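Local coordinates for protein heme peroxidase (Bacteroides thetaiotaomicron, PDB 2GVK) that probably uses heme to reduce hydrogen peroxide while oxidising dyes and related substrates, as a member of the dye-decolorizing peroxidase family, at residues A51-M56 against M63-T68; E225-P228 against N233-T236. All coordinates share one frame; numbering follows the deposited sequence. Where two conformers were deposited one is given.

Contact 1 of 2, residues A51-M56 against M63-T68; sequences AMIRSM and MQFSCT
In the N-terminal ferredoxin-like half of this DyP-type peroxidase, Met56 of helix 38-59 packs on Phe65, just ahead of strand 66-72, as a Met-aromatic contact. Met56 is a selenomethionine. Its CG stands 3.8 Å from the centroid of the Phe65 ring, only 12° off the ring normal, which makes this a CH-pi contact over the face. Met56 CB lies over the same face, nearer one side, 3.6 Å from Phe65 CD2. Chi2 (-59°) sets Met56 SE nearly on the normal but higher, 5.0 Å from the Phe65 centroid, and chi3 brings Met56 CE to 4.2 Å from Phe65 CD1. With chi1 at -178°, the Phe65 ring is carried toward the helix and turns one face to Met56. Ile53, one helical turn earlier, meets the ring at its edge, with Ile53 CG1 4.4 Å from Phe65 CE2. Farther along, Ile53 CD1 reaches the backbone, 3.6 Å from Cys67 O. No hydrogen bond joins the two segments. The Phe65 ring also meets Phe124 of helix 118-131 and touches Ile113 and Ala115 of strand 109-115, while Ile53 packs on Val165 of the second subunit, placing this helix-sheet layer beside a subunit interface.

Contact 2 of 2, residues E225-P228 against N233-T236; sequences EEKP and NAVT
The backbones of 225-228 and 233-236 stay well apart, with the CA atoms of Pro228 and Ala234 closest at 7.6 Å, and side chains bridge loop and helix 232-235. Lys227 leaves its backbone with CG anti to N (chi1 -167°) and bends at chi3 (-63°), which brings its outer half obliquely across the amide of Asn233. The bond from Lys227 NZ to Asn233 OD1 is weak: at 3.3 Å, NZ stands above the amide plane, nearly square to the C=O bond. Lys227 NZ is also 3.1 Å from Asn233 ND2, but two donors make no hydrogen bond. The methylenes share in the contact: Lys227 CD is 3.3 Å from Asn233 OD1. The same Lys227 CD is 3.9 Å from Ala234 CB. That methyl also meets the loop backbone, with Ala234 CB 3.8 Å from Pro228 O. Glu221 is the stronger polar partner, salt-bridged to Lys227 NZ and touching Asn233. A methionine in place of Lys227 would probably leave Glu221 without this positive mate and the Asn233 carbonyl without its weak donor. The salt bridge to Glu221 is thus probably the main hold on the ammonium group, while Asn233 and Ala234 add a weak bond and van der Waals contact.

How the contacts relate
Contact 1 is buried and contact 2 lies at the surface, on opposite sides of the chain's centre. Their own centres are 38 Å apart and their nearest atoms about 21 Å, so neither touches the other. Contact 1 belongs to the N-terminal part of the DyP sequence and contact 2 to the C-terminal part, and they share no helix or strand. Contact 1 joins a long helix to the start of a strand of the eight-stranded sheet and buries 224 Å²; contact 2 ties a loop to a short helix and buries 144 Å². Chemistry follows place: aromatic and aliphatic groups meet beside the sheet, whereas a lysine and an amide meet at the periphery.

Contact 1 of 2, residues A51-M56 against M63-T68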
loop_
_atom_site.group_PDB
_atom_site.type_symbol
_atom_site.label_atom_id
_atom_site.label_comp_id
_atom_site.label_asym_id
_atom_site.label_seq_id
_atom_site.Cartn_x
_atom_site.Cartn_y
_atom_site.Cartn_z
ATOM N N ALA A 51 17.328 21.364 -6.345
ATOM C CA ALA A 51 15.967 21.939 -6.311
ATOM C C ALA A 51 14.955 21.068 -7.083
ATOM O O ALA A 51 13.809 20.899 -6.661
ATOM C CB ALA A 51 15.974 23.346 -6.878
HETATM N N MSE A 52 15.376 20.545 -8.233
HETATM C CA MSE A 52 14.512 19.685 -9.026
HETATM C C MSE A 52 14.192 18.396 -8.255
HETATM O O MSE A 52 13.058 17.912 -8.282
HETATM C CB MSE A 52 15.162 19.354 -10.354
HETATM C CG MSE A 52 15.284 20.554 -11.304
HETATM SE SE MSE A 52 16.294 20.102 -12.911
HETATM C CE MSE A 52 15.058 18.713 -13.626
ATOM N N ILE A 53 15.198 17.851 -7.559
ATOM C CA ILE A 53 14.995 16.678 -6.727
ATOM C C ILE A 53 14.101 17.018 -5.543
ATOM O O ILE A 53 13.175 16.249 -5.219
ATOM C CB ILE A 53 16.343 16.085 -6.246
ATOM C CG1 ILE A 53 17.143 15.583 -7.456
ATOM C CG2 ILE A 53 16.114 14.972 -5.219
ATOM C CD1 ILE A 53 18.588 15.257 -7.155
ATOM N N ARG A 54 14.331 18.178 -4.914
ATOM C CA ARG A 54 13.479 18.616 -3.789
ATOM C C ARG A 54 12.030 18.692 -4.211
ATOM O O ARG A 54 11.151 18.331 -3.466
ATOM C CB ARG A 54 13.918 19.985 -3.256
ATOM C CG ARG A 54 15.015 19.947 -2.252
ATOM C CD ARG A 54 15.134 21.292 -1.511
ATOM N NE ARG A 54 15.689 22.344 -2.369
ATOM C CZ ARG A 54 16.988 22.466 -2.674
ATOM N NH1 ARG A 54 17.878 21.617 -2.178
ATOM N NH2 ARG A 54 17.399 23.446 -3.465
ATOM N N SER A 55 11.792 19.246 -5.394
ATOM C CA SER A 55 10.444 19.385 -5.911
ATOM C C SER A 55 9.752 18.018 -6.028
ATOM O O SER A 55 8.642 17.811 -5.490
ATOM C CB SER A 55 10.471 20.097 -7.264
ATOM O OG SER A 55 9.170 20.187 -7.819
HETATM N N MSE A 56 10.436 17.059 -6.638
HETATM C CA MSE A 56 9.873 15.728 -6.813
HETATM C C MSE A 56 9.567 15.071 -5.481
HETATM O O MSE A 56 8.534 14.443 -5.326
HETATM C CB MSE A 56 10.814 14.834 -7.586
HETATM C CG MSE A 56 11.119 15.292 -8.958
HETATM SE SE MSE A 56 9.546 15.467 -10.106
HETATM C CE MSE A 56 8.837 13.792 -9.887
HETATM N N MSE A 63 7.387 8.075 -3.315
HETATM C CA MSE A 63 7.708 7.460 -4.611
HETATM C C MSE A 63 9.209 7.215 -4.835
HETATM O O MSE A 63 9.628 6.866 -5.934
HETATM C CB MSE A 63 7.144 8.319 -5.736
HETATM C CG MSE A 63 5.661 8.430 -5.735
HETATM SE SE MSE A 63 4.775 6.712 -6.068
HETATM C CE MSE A 63 4.301 6.231 -4.296
ATOM N N GLN A 64 10.008 7.398 -3.800
ATOM C CA GLN A 64 11.427 7.055 -3.865
ATOM C C GLN A 64 12.127 7.658 -5.087
ATOM O O GLN A 64 12.949 7.007 -5.729
ATOM C CB GLN A 64 11.592 5.543 -3.863
ATOM C CG GLN A 64 10.855 4.878 -2.727
ATOM C CD GLN A 64 11.216 3.415 -2.541
ATOM O OE1 GLN A 64 11.355 2.658 -3.517
ATOM N NE2 GLN A 64 11.291 2.986 -1.286
ATOM N N PHE A 65 11.873 8.926 -5.350
ATOM C CA PHE A 65 12.458 9.562 -6.492
ATOM C C PHE A 65 13.931 9.853 -6.281
ATOM O O PHE A 65 14.325 10.394 -5.243
ATOM C CB PHE A 65 11.763 10.878 -6.825
ATOM C CG PHE A 65 12.322 11.523 -8.021
ATOM C CD1 PHE A 65 11.942 11.087 -9.287
ATOM C CD2 PHE A 65 13.389 12.410 -7.911
ATOM C CE1 PHE A 65 12.586 11.552 -10.423
ATOM C CE2 PHE A 65 14.044 12.855 -9.023
ATOM C CZ PHE A 65 13.636 12.424 -10.302
ATOM N N SER A 66 14.725 9.592 -7.304
ATOM C CA SER A 66 16.129 9.891 -7.267
ATOM C C SER A 66 16.667 10.179 -8.683
ATOM O O SER A 66 16.191 9.597 -9.654
ATOM C CB SER A 66 16.872 8.716 -6.671
ATOM O OG SER A 66 18.235 8.964 -6.606
ATOM N N CYS A 67 17.651 11.072 -8.773
ATOM C CA CYS A 67 18.391 11.304 -9.989
ATOM C C CYS A 67 19.831 11.600 -9.619
ATOM O O CYS A 67 20.094 12.306 -8.646
ATOM C CB CYS A 67 17.828 12.461 -10.809
ATOM S SG CYS A 67 18.555 12.596 -12.470
ATOM N N THR A 68 20.753 11.026 -10.366
ATOM C CA THR A 68 22.160 11.393 -10.265
ATOM C C THR A 68 22.626 11.959 -11.600
ATOM O O THR A 68 22.089 11.598 -12.670
ATOM C CB THR A 68 23.033 10.209 -9.883
ATOM O OG1 THR A 68 22.990 9.247 -10.914
ATOM C CG2 THR A 68 22.564 9.594 -8.625
#

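Contact 2 of 2, residues E225-P228 against N233-T236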
loop_
_atom_site.group_PDB
_atom_site.type_symbol
_atom_site.label_atom_id
_atom_site.label_comp_id
_atom_site.label_asym_id
_atom_site.label_seq_id
_atom_site.Cartn_x
_atom_site.Cartn_y
_atom_site.Cartn_z
ATOM N N GLU A 225 33.463 -25.364 -3.378
ATOM C CA GLU A 225 33.634 -26.627 -4.082
ATOM C C GLU A 225 32.796 -26.688 -5.358
ATOM O O GLU A 225 33.215 -27.275 -6.357
ATOM C CB GLU A 225 33.274 -27.802 -3.162
ATOM C CG GLU A 225 33.346 -29.172 -3.841
ATOM N N GLU A 226 31.617 -26.074 -5.331
ATOM C CA GLU A 226 30.720 -26.130 -6.470
ATOM C C GLU A 226 30.917 -24.966 -7.455
ATOM O O GLU A 226 30.626 -25.095 -8.623
ATOM C CB GLU A 226 29.270 -26.171 -5.994
ATOM C CG GLU A 226 28.856 -27.536 -5.414
ATOM C CD GLU A 226 29.027 -28.696 -6.433
ATOM O OE1 GLU A 226 28.476 -28.595 -7.565
ATOM O OE2 GLU A 226 29.713 -29.705 -6.094
ATOM N N LYS A 227 31.423 -23.857 -6.974
ATOM C CA LYS A 227 31.538 -22.659 -7.800
ATOM C C LYS A 227 32.788 -22.678 -8.674
ATOM O O LYS A 227 33.894 -22.680 -8.161
ATOM C CB LYS A 227 31.561 -21.408 -6.929
ATOM C CG LYS A 227 31.374 -20.129 -7.724
ATOM C CD LYS A 227 31.781 -18.915 -6.954
ATOM C CE LYS A 227 30.942 -18.717 -5.744
ATOM N NZ LYS A 227 31.209 -17.395 -5.145
ATOM N N PRO A 228 32.608 -22.627 -10.002
ATOM C CA PRO A 228 33.754 -22.546 -10.916
ATOM C C PRO A 228 34.482 -21.219 -10.811
ATOM O O PRO A 228 33.872 -20.190 -10.467
ATOM C CB PRO A 228 33.120 -22.689 -12.297
ATOM C CG PRO A 228 31.687 -23.094 -12.046
ATOM C CD PRO A 228 31.328 -22.635 -10.722
ATOM N N ASN A 233 30.102 -14.265 -10.360
ATOM C CA ASN A 233 30.298 -13.720 -9.021
ATOM C C ASN A 233 31.674 -14.069 -8.442
ATOM O O ASN A 233 32.111 -13.453 -7.498
ATOM C CB ASN A 233 29.205 -14.144 -8.094
ATOM C CG ASN A 233 29.444 -15.435 -7.489
ATOM O OD1 ASN A 233 30.058 -16.312 -8.087
ATOM N ND2 ASN A 233 28.985 -15.594 -6.257
ATOM N N ALA A 234 32.357 -15.048 -9.027
ATOM C CA ALA A 234 33.723 -15.317 -8.644
ATOM C C ALA A 234 34.660 -14.250 -9.225
ATOM O O ALA A 234 35.504 -13.706 -8.514
ATOM C CB ALA A 234 34.148 -16.695 -9.099
ATOM N N VAL A 235 34.526 -13.967 -10.519
ATOM C CA VAL A 235 35.475 -13.078 -11.178
ATOM C C VAL A 235 35.231 -11.606 -10.863
ATOM O O VAL A 235 36.158 -10.830 -10.894
ATOM C CB VAL A 235 35.512 -13.272 -12.750
ATOM C CG1 VAL A 235 35.740 -14.765 -13.116
ATOM C CG2 VAL A 235 34.273 -12.744 -13.390
ATOM N N THR A 236 33.989 -11.233 -10.559
ATOM C CA THR A 236 33.639 -9.778 -10.344
ATOM C C THR A 236 33.795 -9.322 -8.891
ATOM O O THR A 236 33.731 -8.124 -8.604
ATOM C CB THR A 236 32.219 -9.428 -10.795
ATOM O OG1 THR A 236 31.257 -10.221 -10.067
ATOM C CG2 THR A 236 32.054 -9.644 -12.284
#